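Local structure of HD superfamily hydrolase (Clostridium acetobutylicum ATCC 824, 3CCG) at residues V51-K56 and E110-G115; L93-I98 and D104-I109. The protein probably hydrolyses P(1),P(4)-bis(5'-adenosyl) tetraphosphate symmetrically to two molecules of ADP, as a helical metal-dependent HD-domain enzyme with two iron ions bound. All coordinates share one frame; numbering follows the deposited sequence.

Contact 1: V51-K56 and E110-G115; sequences VHDCAK and EFHTTG. With FE (Fe (III) ion), chain C; FE (Fe (III) ion), chain B; PO4 (phosphate ion), chain D.
With chi1 of 79° in His52 and 83° in His112, CG of each histidine lies between its own backbone N and carbonyl carbon, and the two imidazoles meet in a T-shaped stack. The CD2 edge of His52 points at one face of His112, offset toward the rim, with centroids 4.8 Å apart and planes at 87°; Thr113 CG2 packs on the opposite face. Each ND1 hydrogen-bonds to a backbone carbonyl three residues earlier in the chain, His52 to Gly49 O and His112 to Ile109 O, which fixes the ring rotation and leaves NE2 to face metal. Asp53 lies between the two sites: its OD1 binds one iron at 2.2 Å, the ion that His112 NE2 also holds, while OD2 reaches the second iron at 2.5 Å together with His52 NE2. OD1 and His112 NE2 are close because they share that ion. His52 and Asp53 are the central pair of the H...HD...D signature of the HD domain, with His23 and Asp130, which complete the protein ligands of the iron bound by His52; His86 completes those of the other iron, outside the signature. The His-Asp pair sits in a loop of two overlapping type I turns, Val51 to Cys54 and Asp53 to Lys56. A phosphate ion, probably from the crystallisation liquor, spans the metals, with O1 on the His112 iron and O4 on the His52 iron. Lys56, its chain bent at chi2, brings NZ within 2.8 Å of both PO4 O1 and PO4 O3, hydrogen bonding to each, and its charge probably helps balance the anion.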
loop_
_atom_site.group_PDB
_atom_site.type_symbol
_atom_site.label_atom_id
_atom_site.label_comp_id
_atom_site.label_asym_id
_atom_site.label_seq_id
_atom_site.Cartn_x
_atom_site.Cartn_y
_atom_site.Cartn_z
ATOM N N VAL A 51 20.740 -12.515 14.993
ATOM C CA VAL A 51 19.519 -12.853 15.731
ATOM C C VAL A 51 18.220 -12.429 15.065
ATOM O O VAL A 51 17.140 -12.723 15.572
ATOM C CB VAL A 51 19.564 -12.292 17.158
ATOM C CG1 VAL A 51 20.895 -12.673 17.863
ATOM C CG2 VAL A 51 19.393 -10.815 17.169
ATOM N N HIS A 52 18.300 -11.877 13.872
ATOM C CA HIS A 52 17.123 -11.251 13.236
ATOM C C HIS A 52 15.967 -12.243 13.089
ATOM O O HIS A 52 14.804 -11.803 13.155
ATOM C CB HIS A 52 17.452 -10.640 11.874
ATOM C CG HIS A 52 17.538 -11.638 10.777
ATOM N ND1 HIS A 52 18.602 -12.509 10.578
ATOM C CD2 HIS A 52 16.645 -11.936 9.814
ATOM C CE1 HIS A 52 18.350 -13.268 9.530
ATOM N NE2 HIS A 52 17.155 -12.960 9.058
ATOM N N ASP A 53 16.262 -13.521 12.871
ATOM C CA ASP A 53 15.221 -14.526 12.591
ATOM C C ASP A 53 15.003 -15.397 13.850
ATOM O O ASP A 53 14.522 -16.509 13.725
ATOM C CB ASP A 53 15.525 -15.407 11.355
ATOM C CG ASP A 53 14.801 -14.991 10.138
ATOM O OD1 ASP A 53 13.936 -14.109 10.153
ATOM O OD2 ASP A 53 15.117 -15.558 9.068
ATOM N N CYS A 54 15.363 -14.921 15.027
ATOM C CA CYS A 54 15.257 -15.748 16.221
ATOM C C CYS A 54 13.820 -16.314 16.491
ATOM O O CYS A 54 13.651 -17.355 17.201
ATOM C CB CYS A 54 15.890 -15.066 17.458
ATOM S SG CYS A 54 15.013 -13.638 18.055
ATOM N N ALA A 55 12.789 -15.615 15.995
ATOM C CA ALA A 55 11.377 -16.018 16.201
ATOM C C ALA A 55 10.788 -16.653 14.951
ATOM O O ALA A 55 9.624 -16.965 14.917
ATOM C CB ALA A 55 10.518 -14.822 16.587
ATOM N N LYS A 56 11.628 -16.883 13.943
ATOM C CA LYS A 56 11.148 -17.373 12.652
ATOM C C LYS A 56 10.394 -18.714 12.677
ATOM O O LYS A 56 9.447 -18.892 11.895
ATOM C CB LYS A 56 12.347 -17.497 11.684
ATOM C CG LYS A 56 12.009 -18.075 10.260
ATOM C CD LYS A 56 11.157 -17.131 9.554
ATOM C CE LYS A 56 10.982 -17.556 8.052
ATOM N NZ LYS A 56 10.356 -16.564 7.215
ATOM N N GLU A 110 13.064 -5.852 14.321
ATOM C CA GLU A 110 11.628 -5.658 14.203
ATOM C C GLU A 110 11.157 -5.447 12.761
ATOM O O GLU A 110 10.113 -5.991 12.378
ATOM C CB GLU A 110 11.159 -4.469 15.012
ATOM C CG GLU A 110 9.689 -4.164 14.913
ATOM C CD GLU A 110 9.219 -3.114 15.913
ATOM O OE1 GLU A 110 10.021 -2.505 16.616
ATOM O OE2 GLU A 110 8.004 -2.844 15.885
ATOM N N PHE A 111 11.856 -4.615 12.017
ATOM C CA PHE A 111 11.370 -4.189 10.695
ATOM C C PHE A 111 12.023 -4.870 9.528
ATOM O O PHE A 111 11.839 -4.497 8.346
ATOM C CB PHE A 111 11.459 -2.651 10.557
ATOM C CG PHE A 111 10.577 -1.930 11.528
ATOM C CD1 PHE A 111 9.219 -1.944 11.370
ATOM C CD2 PHE A 111 11.090 -1.324 12.670
ATOM C CE1 PHE A 111 8.413 -1.295 12.262
ATOM C CE2 PHE A 111 10.275 -0.677 13.570
ATOM C CZ PHE A 111 8.940 -0.695 13.371
ATOM N N HIS A 112 12.712 -5.965 9.813
ATOM C CA HIS A 112 13.388 -6.616 8.710
ATOM C C HIS A 112 12.469 -7.322 7.732
ATOM O O HIS A 112 12.922 -7.632 6.634
ATOM C CB HIS A 112 14.443 -7.655 9.208
ATOM C CG HIS A 112 13.901 -9.014 9.556
ATOM N ND1 HIS A 112 13.469 -9.397 10.807
ATOM C CD2 HIS A 112 13.780 -10.107 8.768
ATOM C CE1 HIS A 112 13.063 -10.666 10.751
ATOM N NE2 HIS A 112 13.276 -11.129 9.528
ATOM N N THR A 113 11.248 -7.627 8.134
ATOM C CA THR A 113 10.321 -8.421 7.269
ATOM C C THR A 113 9.578 -7.546 6.274
ATOM O O THR A 113 9.213 -8.036 5.202
ATOM C CB THR A 113 9.322 -9.270 8.046
ATOM O OG1 THR A 113 8.371 -8.412 8.739
ATOM C CG2 THR A 113 10.020 -10.155 9.016
ATOM N N THR A 114 9.358 -6.286 6.632
ATOM C CA THR A 114 8.606 -5.351 5.806
ATOM C C THR A 114 9.280 -4.047 5.430
ATOM O O THR A 114 8.894 -3.377 4.457
ATOM C CB THR A 114 7.293 -4.892 6.561
ATOM O OG1 THR A 114 7.639 -4.266 7.793
ATOM C CG2 THR A 114 6.362 -6.073 6.871
ATOM N N GLY A 115 10.252 -3.630 6.201
ATOM C CA GLY A 115 10.781 -2.305 6.086
ATOM C C GLY A 115 9.780 -1.322 6.721
ATOM O O GLY A 115 8.731 -1.708 7.280
HETATM FE FE FE C . 15.818 -14.056 7.220
HETATM FE FE FE B . 12.886 -13.070 8.558
HETATM P P PO4 D . 13.051 -14.992 5.848
HETATM O O1 PO4 D . 12.660 -14.900 7.403
HETATM O O2 PO4 D . 12.836 -13.703 5.025
HETATM O O3 PO4 D . 12.335 -16.197 5.241
HETATM O O4 PO4 D . 14.489 -15.261 5.690
HETATM O O HOH W 1 14.669 -12.840 7.581
HETATM O O HOH W 2 11.895 -12.168 6.947
#

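Contact 2: L93-I98 and D104-I109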
loop_
_atom_site.group_PDB
_atom_site.type_symbol
_atom_site.label_atom_id
_atom_site.label_comp_id
_atom_site.label_asym_id
_atom_site.label_seq_id
_atom_site.Cartn_x
_atom_site.Cartn_y
_atom_site.Cartn_z
ATOM N N LEU A 93 11.952 -11.243 21.738
ATOM C CA LEU A 93 12.826 -12.280 22.265
ATOM C C LEU A 93 14.253 -11.713 22.451
ATOM O O LEU A 93 14.944 -11.991 23.426
ATOM C CB LEU A 93 12.894 -13.519 21.360
ATOM C CG LEU A 93 11.586 -14.262 21.175
ATOM C CD1 LEU A 93 11.800 -15.450 20.257
ATOM C CD2 LEU A 93 11.006 -14.691 22.499
ATOM N N ALA A 94 14.737 -10.958 21.481
ATOM C CA ALA A 94 16.094 -10.383 21.558
ATOM C C ALA A 94 16.221 -9.531 22.842
ATOM O O ALA A 94 17.226 -9.600 23.548
ATOM C CB ALA A 94 16.343 -9.544 20.336
ATOM N N LYS A 95 15.216 -8.732 23.124
ATOM C CA LYS A 95 15.226 -7.880 24.351
ATOM C C LYS A 95 15.030 -8.661 25.625
ATOM O O LYS A 95 15.855 -8.553 26.535
ATOM C CB LYS A 95 14.127 -6.821 24.229
ATOM C CG LYS A 95 13.832 -5.924 25.450
ATOM C CD LYS A 95 14.728 -4.766 25.556
ATOM C CE LYS A 95 14.453 -4.024 26.894
ATOM N NZ LYS A 95 15.340 -2.878 26.985
ATOM N N LYS A 96 13.987 -9.492 25.681
ATOM C CA LYS A 96 13.597 -10.095 26.941
ATOM C C LYS A 96 14.258 -11.392 27.273
ATOM O O LYS A 96 14.356 -11.757 28.454
ATOM C CB LYS A 96 12.080 -10.336 26.995
ATOM C CG LYS A 96 11.245 -9.145 26.855
ATOM C CD LYS A 96 11.412 -8.169 27.980
ATOM C CE LYS A 96 10.467 -7.019 27.796
ATOM N NZ LYS A 96 10.385 -6.198 29.024
ATOM N N VAL A 97 14.693 -12.117 26.265
ATOM C CA VAL A 97 15.319 -13.412 26.465
ATOM C C VAL A 97 16.846 -13.310 26.316
ATOM O O VAL A 97 17.609 -13.696 27.219
ATOM C CB VAL A 97 14.755 -14.475 25.507
ATOM C CG1 VAL A 97 15.559 -15.765 25.557
ATOM C CG2 VAL A 97 13.296 -14.708 25.864
ATOM N N ILE A 98 17.297 -12.710 25.219
ATOM C CA ILE A 98 18.739 -12.628 24.926
ATOM C C ILE A 98 19.406 -11.469 25.680
ATOM O O ILE A 98 20.618 -11.536 25.926
ATOM C CB ILE A 98 18.999 -12.572 23.403
ATOM C CG1 ILE A 98 18.371 -13.793 22.711
ATOM C CG2 ILE A 98 20.504 -12.481 23.126
ATOM C CD1 ILE A 98 18.436 -13.751 21.159
ATOM N N ASP A 104 18.680 0.528 18.140
ATOM C CA ASP A 104 18.858 0.415 16.688
ATOM C C ASP A 104 18.822 -1.072 16.304
ATOM O O ASP A 104 18.148 -1.448 15.357
ATOM C CB ASP A 104 20.188 1.051 16.284
ATOM C CG ASP A 104 20.299 1.369 14.834
ATOM O OD1 ASP A 104 19.290 1.370 14.067
ATOM O OD2 ASP A 104 21.441 1.668 14.413
ATOM N N VAL A 105 19.557 -1.908 17.026
ATOM C CA VAL A 105 19.517 -3.373 16.778
ATOM C C VAL A 105 18.102 -3.869 16.887
ATOM O O VAL A 105 17.644 -4.618 16.018
ATOM C CB VAL A 105 20.413 -4.115 17.739
ATOM C CG1 VAL A 105 20.220 -5.648 17.727
ATOM C CG2 VAL A 105 21.884 -3.763 17.468
ATOM N N LEU A 106 17.391 -3.491 17.930
ATOM C CA LEU A 106 16.025 -3.991 18.093
ATOM C C LEU A 106 15.141 -3.535 16.908
ATOM O O LEU A 106 14.321 -4.324 16.409
ATOM C CB LEU A 106 15.462 -3.540 19.442
ATOM C CG LEU A 106 16.170 -4.126 20.642
ATOM C CD1 LEU A 106 15.596 -3.452 21.924
ATOM C CD2 LEU A 106 16.068 -5.653 20.695
ATOM N N ASN A 107 15.253 -2.274 16.488
ATOM C CA ASN A 107 14.489 -1.816 15.332
ATOM C C ASN A 107 14.835 -2.626 14.053
ATOM O O ASN A 107 13.957 -2.977 13.241
ATOM C CB ASN A 107 14.719 -0.328 15.020
ATOM C CG ASN A 107 14.028 0.577 16.013
ATOM O OD1 ASN A 107 13.035 0.194 16.630
ATOM N ND2 ASN A 107 14.577 1.793 16.193
ATOM N N ALA A 108 16.123 -2.877 13.836
ATOM C CA ALA A 108 16.565 -3.594 12.655
ATOM C C ALA A 108 15.926 -4.999 12.624
ATOM O O ALA A 108 15.549 -5.490 11.581
ATOM C CB ALA A 108 18.070 -3.673 12.639
ATOM N N ILE A 109 15.838 -5.654 13.780
ATOM C CA ILE A 109 15.197 -6.958 13.867
ATOM C C ILE A 109 13.680 -6.792 13.620
ATOM O O ILE A 109 13.092 -7.475 12.789
ATOM C CB ILE A 109 15.418 -7.573 15.242
ATOM C CG1 ILE A 109 16.907 -7.778 15.544
ATOM C CG2 ILE A 109 14.681 -8.866 15.377
ATOM C CD1 ILE A 109 17.180 -8.127 17.040
#
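Leu106 and Ile109, one turn apart on helix 103-110, face Ala94 of helix 87-98 in an apolar helix-helix contact within the all-helical HD domain. The local axes are 10.5 Å apart at their closest and run at 123° to each other. The backbones come nearest at Ala94 and Leu106, where the small methyl of the alanine faces the larger side chain. From its CB, which points toward helix 87-98, Leu106 places CG anti to the carbonyl carbon (chi1 -65°), and the branch then divides between two neighbours. CD2 packs against Ala94 CB at 3.9 Å and also lies 4.0 Å from the backbone Lys95 N. CD1 meets the aliphatic chain of Lys95 at CD, beyond the bend at chi2; past this point the lysine leads away, and its NZ forms a salt bridge with Asp101 in the connection between the helices. From Ala94 to Ile98, helix 87-98 widens into a pi-type turn, in which Leu93 O accepts from both Val97 N and Ile98 N. The second apolar partner of the alanine is Ile109, which extends CG1 so that its terminal CD1 stops 3.7 Å from Ala94 CB.

Contact 2 is nested along the chain inside the loop closed by contact 1: segment 51-56 comes first, then 93-98 and 104-109, and finally 110-115, which follows directly on from 104-109. Their centres are about 9 Å apart, and both lie in the HD domain. Ile109 joins them most directly, its CD1 packing 3.5 Å from Val51 CG2 and its CG2 lying against His52 O. On the other helix, Leu93 adjoins the metal-site loop, with CB near Cys54 SG and CD1 near Ala55 CB. The helix pair of contact 2 thus packs against the segment that carries His52 and Asp53, and helix 103-110 runs on into the one that carries His112.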